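Local coordinates for protein fanconi-associated nuclease 1 homolog (Pseudomonas aeruginosa, PDB 5Y7Q) that belongs to the FAN1 nuclease family, a largely helical bacterial homolog with a VRR-NUC domain, modelled here with bound nucleic acid, at residues V280-L283 with F284-Q288; R350-P353 with R354-K358. All blocks are in the same frame, centred on the assembly; numbering follows the deposited sequence.

Contact 1 (V280-L283 with F284-Q288); sequences VKLL and FQFAQ
Leu-282 and Phe-286 meet one helical turn apart. Leu-282 CG sits 3.8 Å from Phe-286 CZ, so the branch point of the leucine rests against the far end of the ring, and the two side chains cross at a slant. Phe-286 CG lies beside its own backbone N (chi1 -72°), which swings the ring back along the helix toward the earlier turn; the carbonyl oxygen Leu-282 O then lies over one ring face, displaced toward the rim. Leu-283 touches the same ring more loosely, with its CD2 4.4 Å from Phe-286 CD2.

One position round the helix, Lys-281 and Gln-285 run side by side in the same direction. The lysine is fully extended, and its CE passes 3.6 Å from Gln-285 OE1. That oxygen has a stronger partner, since it accepts a hydrogen bond from Arg-249 NH1 on helix 236-253, which would restrict the rotation of the amide.

The backbone carries the regular i to i+4 hydrogen bonds of an alpha-helix. Phe-286 N donates to Leu-282 O (3.0 Å, 171° at the hydrogen) and Ala-287 N to Leu-283 O (2.9 Å), while Gln-285 N bonds Lys-281 O and Phe-284 N bonds Val-280 O. The last oxygen is shared, because Ser-306 OG also hydrogen-bonds to it.

Farther out, Phe-286 makes an edge-to-face stack with Phe-252 and packs on Leu-258, Leu-261 and Leu-262, Leu-282 rests on Leu-245 and Cys-248, and Phe-284 points elsewhere to meet Tyr-303 edge-to-face. This is i to i+4 packing along a regular alpha-helix, with helix 273-292 packed between helices 236-253, 258-264 and 296-304, consistent with the TPR-like helical region of FAN1 proteins.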
# COMPACT_ATOMS: atom_id res chain seq x y z
N VAL A 280 7.62 -3.53 -13.15
CA VAL A 280 7.36 -4.96 -13.19
C VAL A 280 6.01 -5.27 -12.54
O VAL A 280 5.24 -6.12 -13.03
CB VAL A 280 8.56 -5.67 -12.53
CG1 VAL A 280 8.21 -6.26 -11.16
CG2 VAL A 280 9.23 -6.65 -13.49
N LYS A 281 5.67 -4.54 -11.47
CA LYS A 281 4.33 -4.65 -10.89
C LYS A 281 3.28 -4.27 -11.92
O LYS A 281 2.26 -4.97 -12.07
CB LYS A 281 4.23 -3.77 -9.64
CG LYS A 281 2.88 -3.87 -8.93
CD LYS A 281 2.81 -2.97 -7.67
CE LYS A 281 1.49 -3.16 -6.89
NZ LYS A 281 1.27 -2.11 -5.83
N LEU A 282 3.53 -3.19 -12.66
CA LEU A 282 2.53 -2.72 -13.61
C LEU A 282 2.27 -3.75 -14.70
O LEU A 282 1.12 -4.09 -15.00
CB LEU A 282 3.00 -1.40 -14.19
CG LEU A 282 2.10 -0.54 -15.03
CD1 LEU A 282 1.01 -0.02 -14.16
CD2 LEU A 282 2.97 0.58 -15.53
N LEU A 283 3.34 -4.27 -15.31
CA LEU A 283 3.20 -5.39 -16.23
C LEU A 283 2.35 -6.50 -15.63
O LEU A 283 1.44 -7.03 -16.28
CB LEU A 283 4.57 -5.95 -16.60
CG LEU A 283 5.32 -5.06 -17.57
CD1 LEU A 283 6.67 -5.69 -17.85
CD2 LEU A 283 4.51 -4.90 -18.84
N PHE A 284 2.64 -6.85 -14.37
CA PHE A 284 1.87 -7.90 -13.70
C PHE A 284 0.37 -7.62 -13.79
O PHE A 284 -0.40 -8.44 -14.30
CB PHE A 284 2.35 -8.02 -12.24
CG PHE A 284 1.88 -9.27 -11.53
CD1 PHE A 284 2.53 -10.47 -11.72
CD2 PHE A 284 0.83 -9.22 -10.62
CE1 PHE A 284 2.10 -11.60 -11.06
CE2 PHE A 284 0.40 -10.34 -9.97
CZ PHE A 284 1.03 -11.54 -10.18
N GLN A 285 -0.06 -6.44 -13.34
CA GLN A 285 -1.49 -6.16 -13.35
C GLN A 285 -2.06 -6.19 -14.76
O GLN A 285 -3.18 -6.67 -14.98
CB GLN A 285 -1.77 -4.82 -12.68
CG GLN A 285 -0.92 -4.60 -11.46
CD GLN A 285 -1.68 -4.04 -10.30
OE1 GLN A 285 -1.09 -3.47 -9.38
NE2 GLN A 285 -3.02 -4.19 -10.32
N PHE A 286 -1.29 -5.68 -15.74
CA PHE A 286 -1.73 -5.79 -17.13
C PHE A 286 -2.07 -7.23 -17.46
O PHE A 286 -3.14 -7.54 -18.01
CB PHE A 286 -0.65 -5.28 -18.09
CG PHE A 286 -0.48 -3.80 -18.08
CD1 PHE A 286 -1.28 -3.00 -17.30
CD2 PHE A 286 0.50 -3.21 -18.88
CE1 PHE A 286 -1.11 -1.63 -17.31
CE2 PHE A 286 0.67 -1.85 -18.89
CZ PHE A 286 -0.14 -1.06 -18.10
N ALA A 287 -1.16 -8.14 -17.11
CA ALA A 287 -1.37 -9.56 -17.36
C ALA A 287 -2.62 -10.07 -16.66
O ALA A 287 -3.41 -10.81 -17.26
CB ALA A 287 -0.14 -10.34 -16.91
N GLN A 288 -2.81 -9.72 -15.38
CA GLN A 288 -4.02 -10.16 -14.69
C GLN A 288 -5.25 -9.74 -15.46
O GLN A 288 -6.16 -10.55 -15.70
CB GLN A 288 -4.07 -9.61 -13.27
CG GLN A 288 -3.19 -10.35 -12.29
CD GLN A 288 -3.43 -9.96 -10.85
OE1 GLN A 288 -3.80 -8.82 -10.56
NE2 GLN A 288 -3.22 -10.90 -9.93

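Contact 2 (R350-P353 with R354-K358); sequences RLLP and RLQGK. With nucleotides of chain D.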
# COMPACT_ATOMS: atom_id res chain seq x y z
N ARG A 350 1.66 -28.57 -7.54
CA ARG A 350 0.39 -28.88 -8.18
C ARG A 350 0.48 -28.86 -9.70
O ARG A 350 -0.11 -29.71 -10.37
CB ARG A 350 -0.70 -27.91 -7.72
CG ARG A 350 -0.78 -27.70 -6.24
CD ARG A 350 -1.43 -26.38 -5.99
NE ARG A 350 -1.59 -26.12 -4.58
CZ ARG A 350 -1.87 -24.92 -4.07
NH1 ARG A 350 -2.00 -23.88 -4.89
NH2 ARG A 350 -2.01 -24.78 -2.76
N LEU A 351 1.19 -27.86 -10.25
CA LEU A 351 1.18 -27.67 -11.71
C LEU A 351 1.90 -28.78 -12.43
O LEU A 351 1.39 -29.35 -13.40
CB LEU A 351 1.84 -26.34 -12.06
CG LEU A 351 0.89 -25.18 -12.04
CD1 LEU A 351 1.69 -23.92 -12.22
CD2 LEU A 351 -0.07 -25.39 -13.18
N LEU A 352 3.12 -29.08 -12.01
CA LEU A 352 3.92 -30.09 -12.69
C LEU A 352 3.15 -31.37 -12.98
O LEU A 352 3.03 -31.73 -14.16
CB LEU A 352 5.18 -30.34 -11.86
CG LEU A 352 6.44 -30.26 -12.70
CD1 LEU A 352 7.07 -31.64 -12.81
CD2 LEU A 352 6.09 -29.75 -14.06
N PRO A 353 2.55 -32.07 -12.00
CA PRO A 353 1.94 -33.37 -12.33
C PRO A 353 0.75 -33.26 -13.26
O PRO A 353 0.48 -34.19 -14.02
CB PRO A 353 1.53 -33.93 -10.96
CG PRO A 353 2.14 -33.01 -9.94
CD PRO A 353 2.29 -31.69 -10.61
N ARG A 354 0.02 -32.15 -13.20
CA ARG A 354 -1.13 -31.98 -14.07
C ARG A 354 -0.68 -31.72 -15.51
O ARG A 354 -1.33 -32.20 -16.46
CB ARG A 354 -1.98 -30.84 -13.54
CG ARG A 354 -3.08 -30.42 -14.43
CD ARG A 354 -3.99 -29.52 -13.65
NE ARG A 354 -3.33 -28.27 -13.29
CZ ARG A 354 -3.60 -27.56 -12.20
NH1 ARG A 354 -4.52 -27.98 -11.34
NH2 ARG A 354 -2.96 -26.43 -11.96
N LEU A 355 0.43 -31.00 -15.67
CA LEU A 355 1.06 -30.86 -16.98
C LEU A 355 1.65 -32.17 -17.47
O LEU A 355 1.55 -32.51 -18.66
CB LEU A 355 2.15 -29.80 -16.90
CG LEU A 355 1.63 -28.46 -16.47
CD1 LEU A 355 2.79 -27.55 -16.35
CD2 LEU A 355 0.61 -27.96 -17.50
N GLN A 356 2.32 -32.91 -16.59
CA GLN A 356 2.84 -34.21 -16.97
C GLN A 356 1.72 -35.08 -17.49
O GLN A 356 1.86 -35.74 -18.53
CB GLN A 356 3.52 -34.86 -15.77
CG GLN A 356 4.73 -34.13 -15.29
CD GLN A 356 5.34 -34.75 -14.06
OE1 GLN A 356 6.55 -34.71 -13.88
NE2 GLN A 356 4.50 -35.33 -13.20
N GLY A 357 0.59 -35.09 -16.79
CA GLY A 357 -0.54 -35.86 -17.27
C GLY A 357 -1.04 -35.36 -18.61
O GLY A 357 -1.36 -36.16 -19.50
N LYS A 358 -1.08 -34.04 -18.78
CA LYS A 358 -1.55 -33.49 -20.05
C LYS A 358 -0.60 -33.79 -21.20
O LYS A 358 -1.03 -33.71 -22.36
CB LYS A 358 -1.77 -31.98 -19.93
CG LYS A 358 -3.18 -31.61 -19.47
CD LYS A 358 -3.15 -30.51 -18.42
CE LYS A 358 -4.55 -30.07 -17.98
NZ LYS A 358 -5.30 -31.14 -17.27
P DA D 2 -4.85 -25.44 -8.46
OP1 DA D 2 -3.76 -25.08 -9.39
OP2 DA D 2 -4.69 -25.08 -7.04
O5' DA D 2 -6.22 -24.78 -8.97
C5' DA D 2 -6.92 -25.31 -10.10
C4' DA D 2 -7.89 -24.30 -10.64
O4' DA D 2 -9.09 -24.31 -9.81
C3' DA D 2 -7.36 -22.86 -10.58
O3' DA D 2 -7.82 -22.10 -11.67
C2' DA D 2 -7.95 -22.35 -9.29
C1' DA D 2 -9.30 -23.01 -9.30
N9 DA D 2 -9.83 -23.08 -7.96
C8 DA D 2 -9.19 -23.54 -6.85
N7 DA D 2 -9.90 -23.43 -5.75
C5 DA D 2 -11.07 -22.83 -6.18
C6 DA D 2 -12.23 -22.45 -5.51
N6 DA D 2 -12.41 -22.62 -4.20
N1 DA D 2 -13.22 -21.89 -6.23
C2 DA D 2 -13.04 -21.72 -7.54
N3 DA D 2 -11.99 -22.04 -8.29
C4 DA D 2 -11.03 -22.60 -7.54
P DG D 1 -6.84 -31.62 -9.74
OP1 DG D 1 -6.57 -31.73 -11.19
OP2 DG D 1 -7.48 -32.73 -9.00
O5' DG D 1 -5.48 -31.24 -8.97
C5' DG D 1 -5.51 -30.36 -7.85
C4' DG D 1 -6.32 -29.12 -8.18
O4' DG D 1 -7.66 -29.25 -7.66
C3' DG D 1 -5.79 -27.80 -7.60
O3' DG D 1 -5.11 -27.03 -8.62
C2' DG D 1 -7.05 -27.09 -7.11
C1' DG D 1 -8.18 -27.96 -7.65
N9 DG D 1 -9.35 -27.88 -6.80
C8 DG D 1 -9.45 -28.24 -5.48
N7 DG D 1 -10.62 -27.96 -4.96
C5 DG D 1 -11.31 -27.35 -5.99
C6 DG D 1 -12.63 -26.83 -6.03
O6 DG D 1 -13.48 -26.80 -5.13
N1 DG D 1 -12.93 -26.29 -7.28
C2 DG D 1 -12.08 -26.26 -8.36
N2 DG D 1 -12.56 -25.71 -9.48
N3 DG D 1 -10.85 -26.75 -8.34
C4 DG D 1 -10.54 -27.27 -7.13
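Arg-354 crosses Leu-351 on its way to the nucleic acid, its NH2 passing 3.3 Å from Leu-351 CD2. Both terminal nitrogens are donors in use, and they grip one phosphodiester link of chain D: NH1 of Arg-354 bonds O3' of DG1 of chain D at 2.9 Å, and NH2 of Arg-354 bonds OP1 of DA2 of chain D at 3.0 Å, the latter nearly straight at 171°. The nucleotide atoms lie at the edge of the guanidinium, near its plane. A bend at chi3 (66°) turns the group toward them. Its remaining nitrogen, NE, is held by a salt bridge to Glu-320 of helix 311-321, a second-shell carboxylate that would fix the rotation of the head.

Arg-350 reaches past the same phosphate: its NH1 stays 3.6 Å from OP2 of DA2 of chain D, a long approach, while its NH2 forms a salt bridge with Asp-553. This second positive charge would probably favour the phosphate's position.

Along the backbone, Leu-355 N donates to Leu-351 O, Gln-356 N to Leu-352 O (2.8 Å) and Gly-357 N to Pro-353 O. Pro-353 has no N-H for the turn before, and the helix kinks there; Arg-350 O and Arg-354 N are 3.7 Å apart. Gln-356 spreads its amide across this bend, with OE1 by Leu-352 CD1 and NE2 3.3 Å from Pro-353 CA. Leu-355 packs on Ala-328 and Ala-332 of helix 325-337. This is a phosphate-backbone contact made by Arg-354, just after a proline kink near the helix end, with mid-helix Arg-350 close by.

Contact 1 comes first along the chain, on helix 273-292; contact 2 follows on helix 342-358, with helices 296-304, 311-321 and 325-337 between them. Their centres stand 25 Å apart and their nearest atoms about 12 Å, so they do not touch, though both lie on the same side of the chain's centre. Contact 1 is the more buried and the more central, its centre 16 Å from that of the chain against 35 Å for contact 2. Thus the same helical array provides packed interior at one helix and, farther out, Arg-354 to bond the nucleic acid, which also passes about 7 Å from the nearest atom of contact 1; Asp-553 joins contact 2 to the VRR-NUC region.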